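Side-chain contacts in GH18 chiitnase (Pseudoalteromonas aurantia, PDB 6K7Z), which hydrolyses chitin as an endochitinase of glycoside hydrolase family 18, probably cutting beta-1,4 bonds within the N-acetylglucosamine chains: residues A[25-30]-A[111-116]; A[91-96]-A[134-139]; A[140-145]-A[180-185]. One frame throughout, in Å; residues are numbered along the deposited sequence.

Interaction 1. Residues A[25-30]-A[111-116]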
loop_
_atom_site.group_PDB
_atom_site.type_symbol
_atom_site.label_atom_id
_atom_site.label_comp_id
_atom_site.label_asym_id
_atom_site.label_seq_id
_atom_site.Cartn_x
_atom_site.Cartn_y
_atom_site.Cartn_z
ATOM N N VAL A 25 5.383 -8.001 5.597
ATOM C CA VAL A 25 5.511 -7.436 4.256
ATOM C C VAL A 25 6.210 -6.091 4.359
ATOM O O VAL A 25 5.863 -5.263 5.208
ATOM C CB VAL A 25 4.134 -7.247 3.588
ATOM C CG1 VAL A 25 4.305 -6.716 2.171
ATOM C CG2 VAL A 25 3.341 -8.543 3.589
ATOM N N VAL A 26 7.169 -5.856 3.474
ATOM C CA VAL A 26 7.816 -4.560 3.351
ATOM C C VAL A 26 7.566 -4.055 1.941
ATOM O O VAL A 26 7.894 -4.744 0.966
ATOM C CB VAL A 26 9.318 -4.638 3.655
ATOM C CG1 VAL A 26 9.990 -3.333 3.276
ATOM C CG2 VAL A 26 9.527 -4.965 5.131
ATOM N N ASN A 27 6.982 -2.860 1.833
ATOM C CA ASN A 27 6.744 -2.202 0.555
ATOM C C ASN A 27 7.871 -1.213 0.299
ATOM O O ASN A 27 8.003 -0.228 1.025
ATOM C CB ASN A 27 5.413 -1.449 0.538
ATOM C CG ASN A 27 4.216 -2.344 0.786
ATOM O OD1 ASN A 27 4.226 -3.518 0.440
ATOM N ND2 ASN A 27 3.154 -1.769 1.353
ATOM N N LEU A 28 8.669 -1.455 -0.742
ATOM C CA LEU A 28 9.706 -0.500 -1.105
ATOM C C LEU A 28 9.070 0.644 -1.885
ATOM O O LEU A 28 8.408 0.420 -2.901
ATOM C CB LEU A 28 10.812 -1.179 -1.914
ATOM C CG LEU A 28 11.339 -2.467 -1.299
ATOM C CD1 LEU A 28 12.314 -3.152 -2.246
ATOM C CD2 LEU A 28 12.013 -2.173 0.056
ATOM N N ALA A 29 9.272 1.869 -1.415
ATOM C CA ALA A 29 8.666 3.054 -2.021
ATOM C C ALA A 29 9.731 4.017 -2.572
ATOM O O ALA A 29 10.589 4.446 -1.810
ATOM C CB ALA A 29 7.809 3.769 -0.973
ATOM N N PHE A 30 9.688 4.417 -3.846
ATOM C CA PHE A 30 8.656 4.103 -4.826
ATOM C C PHE A 30 9.259 3.824 -6.196
ATOM O O PHE A 30 10.398 4.190 -6.502
ATOM C CB PHE A 30 7.667 5.263 -5.012
ATOM C CG PHE A 30 6.770 5.517 -3.842
ATOM C CD1 PHE A 30 5.687 4.695 -3.596
ATOM C CD2 PHE A 30 6.983 6.611 -3.017
ATOM C CE1 PHE A 30 4.838 4.944 -2.510
ATOM C CE2 PHE A 30 6.149 6.861 -1.937
ATOM C CZ PHE A 30 5.074 6.031 -1.690
ATOM N N GLY A 111 6.130 -9.093 -5.492
ATOM C CA GLY A 111 4.928 -8.521 -6.060
ATOM C C GLY A 111 4.945 -7.005 -6.004
ATOM O O GLY A 111 5.999 -6.379 -5.890
ATOM N N VAL A 112 3.750 -6.425 -6.113
ATOM C CA VAL A 112 3.575 -4.992 -6.321
ATOM C C VAL A 112 2.523 -4.476 -5.359
ATOM O O VAL A 112 1.485 -5.112 -5.153
ATOM C CB VAL A 112 3.151 -4.652 -7.763
ATOM C CG1 VAL A 112 3.006 -3.137 -7.938
ATOM C CG2 VAL A 112 4.141 -5.179 -8.753
ATOM N N ASP A 113 2.781 -3.303 -4.804
ATOM C CA ASP A 113 1.791 -2.509 -4.098
ATOM C C ASP A 113 1.430 -1.330 -4.988
ATOM O O ASP A 113 2.315 -0.606 -5.442
ATOM C CB ASP A 113 2.358 -2.024 -2.762
ATOM C CG ASP A 113 1.403 -1.126 -1.999
ATOM O OD1 ASP A 113 0.333 -1.602 -1.554
ATOM O OD2 ASP A 113 1.744 0.065 -1.807
ATOM N N ILE A 114 0.144 -1.151 -5.262
ATOM C CA ILE A 114 -0.317 -0.094 -6.149
ATOM C C ILE A 114 -0.776 1.038 -5.246
ATOM O O ILE A 114 -1.889 1.017 -4.718
ATOM C CB ILE A 114 -1.423 -0.573 -7.091
ATOM C CG1 ILE A 114 -0.843 -1.619 -8.052
ATOM C CG2 ILE A 114 -2.033 0.599 -7.849
ATOM C CD1 ILE A 114 -1.896 -2.411 -8.771
ATOM N N ASP A 115 0.106 2.014 -5.036
ATOM C CA ASP A 115 -0.192 3.134 -4.148
ATOM C C ASP A 115 -0.735 4.279 -4.996
ATOM O O ASP A 115 -0.044 5.246 -5.321
ATOM C CB ASP A 115 1.053 3.529 -3.366
ATOM C CG ASP A 115 0.779 4.596 -2.312
ATOM O OD1 ASP A 115 -0.375 5.062 -2.194
ATOM O OD2 ASP A 115 1.725 4.970 -1.585
ATOM N N TYR A 116 -2.011 4.157 -5.343
ATOM C CA TYR A 116 -2.685 5.055 -6.276
ATOM C C TYR A 116 -3.460 6.117 -5.499
ATOM O O TYR A 116 -4.336 5.784 -4.694
ATOM C CB TYR A 116 -3.619 4.245 -7.169
ATOM C CG TYR A 116 -4.445 5.035 -8.148
ATOM C CD1 TYR A 116 -3.964 5.311 -9.411
ATOM C CD2 TYR A 116 -5.730 5.471 -7.819
ATOM C CE1 TYR A 116 -4.726 6.013 -10.329
ATOM C CE2 TYR A 116 -6.506 6.178 -8.736
ATOM C CZ TYR A 116 -5.995 6.438 -9.994
ATOM O OH TYR A 116 -6.743 7.130 -10.927
#

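Interaction 2. Residues A[91-96]-A[134-139]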
loop_
_atom_site.group_PDB
_atom_site.type_symbol
_atom_site.label_atom_id
_atom_site.label_comp_id
_atom_site.label_asym_id
_atom_site.label_seq_id
_atom_site.Cartn_x
_atom_site.Cartn_y
_atom_site.Cartn_z
ATOM N N GLU A 91 -4.146 4.511 -21.188
ATOM C CA GLU A 91 -4.357 4.146 -22.583
ATOM C C GLU A 91 -3.589 2.896 -22.994
ATOM O O GLU A 91 -3.819 2.391 -24.100
ATOM C CB GLU A 91 -3.979 5.324 -23.488
ATOM C CG GLU A 91 -4.799 6.581 -23.169
ATOM C CD GLU A 91 -4.285 7.832 -23.859
ATOM O OE1 GLU A 91 -3.139 7.820 -24.355
ATOM O OE2 GLU A 91 -5.038 8.830 -23.898
ATOM N N ASP A 92 -2.707 2.374 -22.134
ATOM C CA ASP A 92 -2.027 1.112 -22.420
ATOM C C ASP A 92 -1.618 0.412 -21.125
ATOM O O ASP A 92 -0.429 0.347 -20.787
ATOM C CB ASP A 92 -0.819 1.354 -23.333
ATOM C CG ASP A 92 -0.298 0.077 -23.979
ATOM O OD1 ASP A 92 -0.616 -1.027 -23.493
ATOM O OD2 ASP A 92 0.438 0.182 -24.981
ATOM N N THR A 93 -2.601 -0.126 -20.396
ATOM C CA THR A 93 -2.302 -0.791 -19.129
ATOM C C THR A 93 -1.495 -2.064 -19.328
ATOM O O THR A 93 -0.766 -2.472 -18.422
ATOM C CB THR A 93 -3.595 -1.117 -18.373
ATOM O OG1 THR A 93 -4.395 -2.021 -19.155
ATOM C CG2 THR A 93 -4.371 0.154 -18.105
ATOM N N ALA A 94 -1.614 -2.717 -20.487
ATOM C CA ALA A 94 -0.860 -3.950 -20.680
ATOM C C ALA A 94 0.632 -3.660 -20.725
ATOM O O ALA A 94 1.437 -4.426 -20.188
ATOM C CB ALA A 94 -1.323 -4.662 -21.950
ATOM N N LYS A 95 1.011 -2.542 -21.344
ATOM C CA LYS A 95 2.411 -2.154 -21.397
ATOM C C LYS A 95 2.929 -1.806 -20.012
ATOM O O LYS A 95 4.035 -2.215 -19.636
ATOM C CB LYS A 95 2.585 -0.973 -22.355
ATOM C CG LYS A 95 4.020 -0.541 -22.554
ATOM C CD LYS A 95 4.153 0.455 -23.713
ATOM C CE LYS A 95 5.627 0.698 -24.046
ATOM N NZ LYS A 95 5.855 1.792 -25.042
ATOM N N LEU A 96 2.140 -1.051 -19.243
ATOM C CA LEU A 96 2.501 -0.755 -17.863
ATOM C C LEU A 96 2.639 -2.040 -17.055
ATOM O O LEU A 96 3.636 -2.242 -16.347
ATOM C CB LEU A 96 1.450 0.171 -17.244
ATOM C CG LEU A 96 1.627 0.507 -15.762
ATOM C CD1 LEU A 96 2.949 1.222 -15.534
ATOM C CD2 LEU A 96 0.470 1.351 -15.243
ATOM N N LEU A 134 -7.585 1.094 -12.734
ATOM C CA LEU A 134 -7.158 0.178 -11.688
ATOM C C LEU A 134 -7.672 -1.232 -11.942
ATOM O O LEU A 134 -6.971 -2.211 -11.677
ATOM C CB LEU A 134 -7.631 0.700 -10.344
ATOM C CG LEU A 134 -6.947 2.008 -9.977
ATOM C CD1 LEU A 134 -7.644 2.591 -8.763
ATOM C CD2 LEU A 134 -5.478 1.770 -9.679
ATOM N N ILE A 135 -8.891 -1.355 -12.460
ATOM C CA ILE A 135 -9.421 -2.674 -12.801
ATOM C C ILE A 135 -8.564 -3.334 -13.876
ATOM O O ILE A 135 -8.130 -4.481 -13.727
ATOM C CB ILE A 135 -10.888 -2.554 -13.240
ATOM C CG1 ILE A 135 -11.755 -2.260 -12.017
ATOM C CG2 ILE A 135 -11.353 -3.806 -14.003
ATOM C CD1 ILE A 135 -13.140 -1.766 -12.359
ATOM N N SER A 136 -8.310 -2.621 -14.970
ATOM C CA SER A 136 -7.510 -3.194 -16.055
ATOM C C SER A 136 -6.075 -3.459 -15.618
ATOM O O SER A 136 -5.506 -4.510 -15.936
ATOM C CB SER A 136 -7.531 -2.267 -17.272
ATOM O OG SER A 136 -6.662 -2.770 -18.283
ATOM N N LEU A 137 -5.456 -2.505 -14.915
ATOM C CA LEU A 137 -4.094 -2.728 -14.443
ATOM C C LEU A 137 -4.016 -3.953 -13.536
ATOM O O LEU A 137 -3.102 -4.775 -13.671
ATOM C CB LEU A 137 -3.571 -1.490 -13.715
ATOM C CG LEU A 137 -2.162 -1.650 -13.140
ATOM C CD1 LEU A 137 -1.145 -1.912 -14.246
ATOM C CD2 LEU A 137 -1.763 -0.430 -12.293
ATOM N N THR A 138 -4.980 -4.110 -12.623
ATOM C CA THR A 138 -4.952 -5.276 -11.747
ATOM C C THR A 138 -5.054 -6.570 -12.546
ATOM O O THR A 138 -4.287 -7.509 -12.312
ATOM C CB THR A 138 -6.068 -5.191 -10.703
ATOM O OG1 THR A 138 -5.830 -4.073 -9.837
ATOM C CG2 THR A 138 -6.110 -6.457 -9.863
ATOM N N GLN A 139 -5.957 -6.618 -13.531
ATOM C CA GLN A 139 -6.131 -7.833 -14.316
ATOM C C GLN A 139 -4.861 -8.173 -15.083
ATOM O O GLN A 139 -4.415 -9.327 -15.094
ATOM C CB GLN A 139 -7.311 -7.669 -15.273
ATOM C CG GLN A 139 -8.674 -7.746 -14.599
ATOM C CD GLN A 139 -9.815 -7.372 -15.530
ATOM O OE1 GLN A 139 -9.621 -6.663 -16.517
ATOM N NE2 GLN A 139 -11.018 -7.841 -15.210
#

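Interaction 3. Residues A[140-145]-A[180-185]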
loop_
_atom_site.group_PDB
_atom_site.type_symbol
_atom_site.label_atom_id
_atom_site.label_comp_id
_atom_site.label_asym_id
_atom_site.label_seq_id
_atom_site.Cartn_x
_atom_site.Cartn_y
_atom_site.Cartn_z
ATOM N N GLU A 140 -4.261 -7.176 -15.733
ATOM C CA GLU A 140 -3.075 -7.431 -16.540
ATOM C C GLU A 140 -1.887 -7.806 -15.670
ATOM O O GLU A 140 -1.060 -8.641 -16.056
ATOM C CB GLU A 140 -2.751 -6.204 -17.388
ATOM C CG GLU A 140 -3.853 -5.816 -18.343
ATOM C CD GLU A 140 -3.947 -6.766 -19.517
ATOM O OE1 GLU A 140 -3.092 -7.682 -19.621
ATOM O OE2 GLU A 140 -4.860 -6.581 -20.340
ATOM N N LEU A 141 -1.783 -7.194 -14.495
ATOM C CA LEU A 141 -0.693 -7.524 -13.587
ATOM C C LEU A 141 -0.853 -8.936 -13.040
ATOM O O LEU A 141 0.122 -9.698 -12.972
ATOM C CB LEU A 141 -0.657 -6.490 -12.463
ATOM C CG LEU A 141 0.626 -6.083 -11.747
ATOM C CD1 LEU A 141 1.772 -5.870 -12.705
ATOM C CD2 LEU A 141 0.340 -4.801 -10.970
ATOM N N ARG A 142 -2.081 -9.300 -12.662
ATOM C CA ARG A 142 -2.346 -10.611 -12.077
ATOM C C ARG A 142 -2.114 -11.722 -13.086
ATOM O O ARG A 142 -1.670 -12.816 -12.717
ATOM C CB ARG A 142 -3.783 -10.659 -11.543
ATOM C CG ARG A 142 -4.182 -11.989 -10.918
ATOM C CD ARG A 142 -3.159 -12.416 -9.868
ATOM N NE ARG A 142 -3.435 -11.810 -8.577
ATOM C CZ ARG A 142 -2.552 -11.736 -7.585
ATOM N NH1 ARG A 142 -1.328 -12.214 -7.740
ATOM N NH2 ARG A 142 -2.897 -11.178 -6.438
ATOM N N LYS A 143 -2.401 -11.439 -14.359
ATOM C CA LYS A 143 -2.067 -12.346 -15.448
ATOM C C LYS A 143 -0.582 -12.686 -15.445
ATOM O O LYS A 143 -0.201 -13.855 -15.590
ATOM C CB LYS A 143 -2.491 -11.695 -16.765
ATOM C CG LYS A 143 -2.204 -12.495 -18.016
ATOM C CD LYS A 143 -2.452 -11.642 -19.269
ATOM C CE LYS A 143 -3.887 -11.145 -19.339
ATOM N NZ LYS A 143 -4.068 -10.166 -20.465
ATOM N N ARG A 144 0.272 -11.679 -15.235
ATOM C CA ARG A 144 1.719 -11.846 -15.298
ATOM C C ARG A 144 2.342 -12.260 -13.972
ATOM O O ARG A 144 3.440 -12.829 -13.976
ATOM C CB ARG A 144 2.361 -10.545 -15.796
ATOM C CG ARG A 144 1.848 -10.137 -17.173
ATOM C CD ARG A 144 2.102 -8.680 -17.508
ATOM N NE ARG A 144 1.906 -8.419 -18.939
ATOM C CZ ARG A 144 0.723 -8.213 -19.517
ATOM N NH1 ARG A 144 -0.393 -8.231 -18.803
ATOM N NH2 ARG A 144 0.652 -7.982 -20.817
ATOM N N LEU A 145 1.660 -12.005 -12.853
ATOM C CA LEU A 145 2.149 -12.292 -11.504
ATOM C C LEU A 145 1.089 -13.113 -10.781
ATOM O O LEU A 145 0.337 -12.588 -9.945
ATOM C CB LEU A 145 2.441 -11.003 -10.737
ATOM C CG LEU A 145 3.441 -10.057 -11.389
ATOM C CD1 LEU A 145 3.554 -8.771 -10.570
ATOM C CD2 LEU A 145 4.797 -10.739 -11.512
ATOM N N GLU A 180 -8.892 -10.674 -7.222
ATOM C CA GLU A 180 -7.523 -10.744 -7.708
ATOM C C GLU A 180 -6.546 -9.921 -6.878
ATOM O O GLU A 180 -5.347 -9.926 -7.170
ATOM C CB GLU A 180 -7.471 -10.291 -9.168
ATOM C CG GLU A 180 -8.294 -11.190 -10.082
ATOM C CD GLU A 180 -8.218 -10.787 -11.530
ATOM O OE1 GLU A 180 -7.351 -9.962 -11.889
ATOM O OE2 GLU A 180 -9.033 -11.304 -12.322
ATOM N N ILE A 181 -7.030 -9.206 -5.874
ATOM C CA ILE A 181 -6.205 -8.355 -5.021
ATOM C C ILE A 181 -5.977 -9.086 -3.709
ATOM O O ILE A 181 -6.926 -9.620 -3.115
ATOM C CB ILE A 181 -6.894 -6.998 -4.782
ATOM C CG1 ILE A 181 -7.014 -6.225 -6.096
ATOM C CG2 ILE A 181 -6.181 -6.196 -3.676
ATOM C CD1 ILE A 181 -7.851 -4.959 -5.989
ATOM N N ASP A 182 -4.735 -9.094 -3.233
ATOM C CA ASP A 182 -4.470 -9.795 -1.983
ATOM C C ASP A 182 -4.963 -9.012 -0.774
ATOM O O ASP A 182 -5.574 -9.594 0.130
ATOM C CB ASP A 182 -2.983 -10.113 -1.867
ATOM C CG ASP A 182 -2.546 -11.154 -2.885
ATOM O OD1 ASP A 182 -2.750 -12.355 -2.632
ATOM O OD2 ASP A 182 -2.020 -10.768 -3.930
ATOM N N TRP A 183 -4.727 -7.701 -0.730
ATOM C CA TRP A 183 -5.268 -6.893 0.359
ATOM C C TRP A 183 -5.165 -5.417 -0.002
ATOM O O TRP A 183 -4.497 -5.031 -0.963
ATOM C CB TRP A 183 -4.557 -7.161 1.687
ATOM C CG TRP A 183 -3.084 -6.916 1.663
ATOM C CD1 TRP A 183 -2.447 -5.707 1.780
ATOM C CD2 TRP A 183 -2.056 -7.901 1.540
ATOM N NE1 TRP A 183 -1.090 -5.887 1.720
ATOM C CE2 TRP A 183 -0.822 -7.223 1.570
ATOM C CE3 TRP A 183 -2.056 -9.294 1.407
ATOM C CZ2 TRP A 183 0.395 -7.890 1.476
ATOM C CZ3 TRP A 183 -0.843 -9.952 1.311
ATOM C CH2 TRP A 183 0.363 -9.253 1.335
ATOM N N LEU A 184 -5.841 -4.603 0.798
ATOM C CA LEU A 184 -5.836 -3.152 0.679
ATOM C C LEU A 184 -5.123 -2.570 1.887
ATOM O O LEU A 184 -5.481 -2.889 3.024
ATOM C CB LEU A 184 -7.259 -2.599 0.638
ATOM C CG LEU A 184 -8.212 -3.110 -0.435
ATOM C CD1 LEU A 184 -9.583 -2.438 -0.265
ATOM C CD2 LEU A 184 -7.626 -2.849 -1.833
ATOM N N ASN A 185 -4.132 -1.714 1.643
ATOM C CA ASN A 185 -3.476 -0.964 2.722
ATOM C C ASN A 185 -4.229 0.353 2.868
ATOM O O ASN A 185 -3.902 1.339 2.208
ATOM C CB ASN A 185 -2.007 -0.718 2.398
ATOM C CG ASN A 185 -1.196 -2.007 2.288
ATOM O OD1 ASN A 185 -1.265 -2.878 3.156
ATOM N ND2 ASN A 185 -0.414 -2.122 1.214
#

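Interaction 1. Residues A[25-30]-A[111-116]
Asn27 and Asp113 mark the closest backbone approach, their CA atoms 6.8 Å apart, on two strands that are not neighbours in the sheet. Strand 71-77 runs between them, parallel to both, so 25-30 and 111-116 head the same way. Asn27, Asp113 and Asp115 point their side chains across the gap, and the end of the Phe30 ring reaches Asp115. The amide of Asn27 lies over the carboxylate of Asp113 with the two planes 6° apart; Asn27 ND2 sits 3.8 Å from Asp113 CG. The two groups are stacked, and the carboxylate oxygens have partners elsewhere: OD1 with Ser153 OG, OD2 with Tyr7 OH and Ser75 OG. With Asp113 CG swung opposite the backbone N (chi1 177°), the carboxylate lies beside its own carbonyl carbon, under the Asn27 amide.

This is the interior of a family 18 TIM barrel. Asp113 and Asp115 fit the DxxDxDxE signature, whose last acid corresponds to Glu117. The peptide between Ala29 and Phe30 is cis, as in relatives such as hevamine, and the CB of Ala29 lies 3.3 Å above the plane of the Phe30 ring, over its centre. The ring turns its edge to Asp115: Phe30 CE1 comes within 3.2 Å of Asp115 OD2, near the ring plane. The positive C-H rim probably suits that oxygen, though no hydrogen bond forms, and the carboxylate is tilted 48° to the ring.

Interaction 2. Residues A[91-96]-A[134-139]
Thr93 and Ser136 join two successive outer helices of the TIM barrel, 93-106 and 130-144, which flank strand 111-115 in the chain. The backbones are close here, with the CA atoms of Thr93 and Leu137 only 5.4 Å apart. Thr93 OG1 and Ser136 OG share a hydrogen bond of 2.5 Å, short enough that its exact length should not be pressed; either hydroxyl could be the donor. Ser136 reaches over with OG trans to its own backbone N (chi1 175°), and Thr93 brings its methyl along as well, with CG2 at 3.7 Å from Ser136 OG. Phe133 and Glu140, about one turn before and after Ser136 on helix 130-144, also touch Thr93.

Deeper in, the contact turns apolar. The branched ends of Leu96 and Leu137 meet, Leu96 CD2 lying 3.8 Å from Leu137 CD1, and Phe133 packs on Leu96 too. Leu137 in turn rests on Ile114, which seats helix 130-144 on strand 111-115.

The start of helix 93-106 is fixed by Asp92 at the N-cap: Lys95 N donates to Asp92 OD1, approaching from above the carboxylate plane. On the other helix the hydroxyl of Thr138 is hydrogen-bonded to His154 NE2 and also folds back on its own helix. There Leu134 O accepts from Thr138 N and from Thr138 OG1 on opposite faces of its carbonyl plane, the latter bond 2.9 Å long.

Interaction 3. Residues A[140-145]-A[180-185]
Arg142 donates every hydrogen bond that joins the two segments, to Glu180 and Asp182. Its first hydrogen bonds go to a backbone oxygen: NE and NH2 grip Glu180 O side-on, with Arg142 NE at 3.0 Å and Arg142 NH2 at 2.8 Å from it. The acceptor lies close to the guanidinium plane, but the two donors use the carbonyl differently, NE staying nearer its plane and NH2 standing well above it. On the far nitrogen, Arg142 NH1 curls back to Leu145 O, just past the end of its own helix, and meets it at 2.8 Å, nearly in line with that carbonyl; Tyr150 O is a second acceptor for NH1. The chain has to bend for this, at chi2 (52°) and again at chi3 (85°).

The charged contact across the segments is the salt bridge from Arg142 NH2 to Asp182 OD2, 2.7 Å. Asp182 OD2 is approached from above its carboxylate plane, and the two flat groups stand almost perpendicular (86°). The same oxygen accepts from Ile152 N, which helps fix the carboxylate. A separate network lies on the helix, where Glu140 OE1 takes Lys143 NZ at 2.8 Å and Arg144 NH1 at 2.9 Å; Arg144 NH1 also bonds to the backbone oxygen of Glu140.

Packing adds a little: the Glu180 side chain runs alongside Arg142 in the opposite direction, bringing Glu180 OE1 to 3.7 Å from Arg142 CB.

Together these bonds tie the C-terminal end of helix 130-144 to the turn that leads into strand 183-187, at the face of the TIM barrel where helices end and strands begin.

From the N terminus, strand 25-33 opens interaction 1, which closes a loop of 80 residues when strand 111-115 arrives. Interaction 2 opens inside that loop, at 91-96, but closes beyond it on helix 130-144, so the two cross. Interaction 3 starts at the very next residue of that helix and closes at 180-185, in series after both. Strand 111-115 and helix 130-144 are the hubs: Ile114 packs on Leu137 and Leu141, connecting interaction 1 to the other two, while Asn185 reaches Asp113 through a weak hydrogen bond inside the barrel. The three thus link barrel interior, outer helix layer and the end of the barrel where the strands begin.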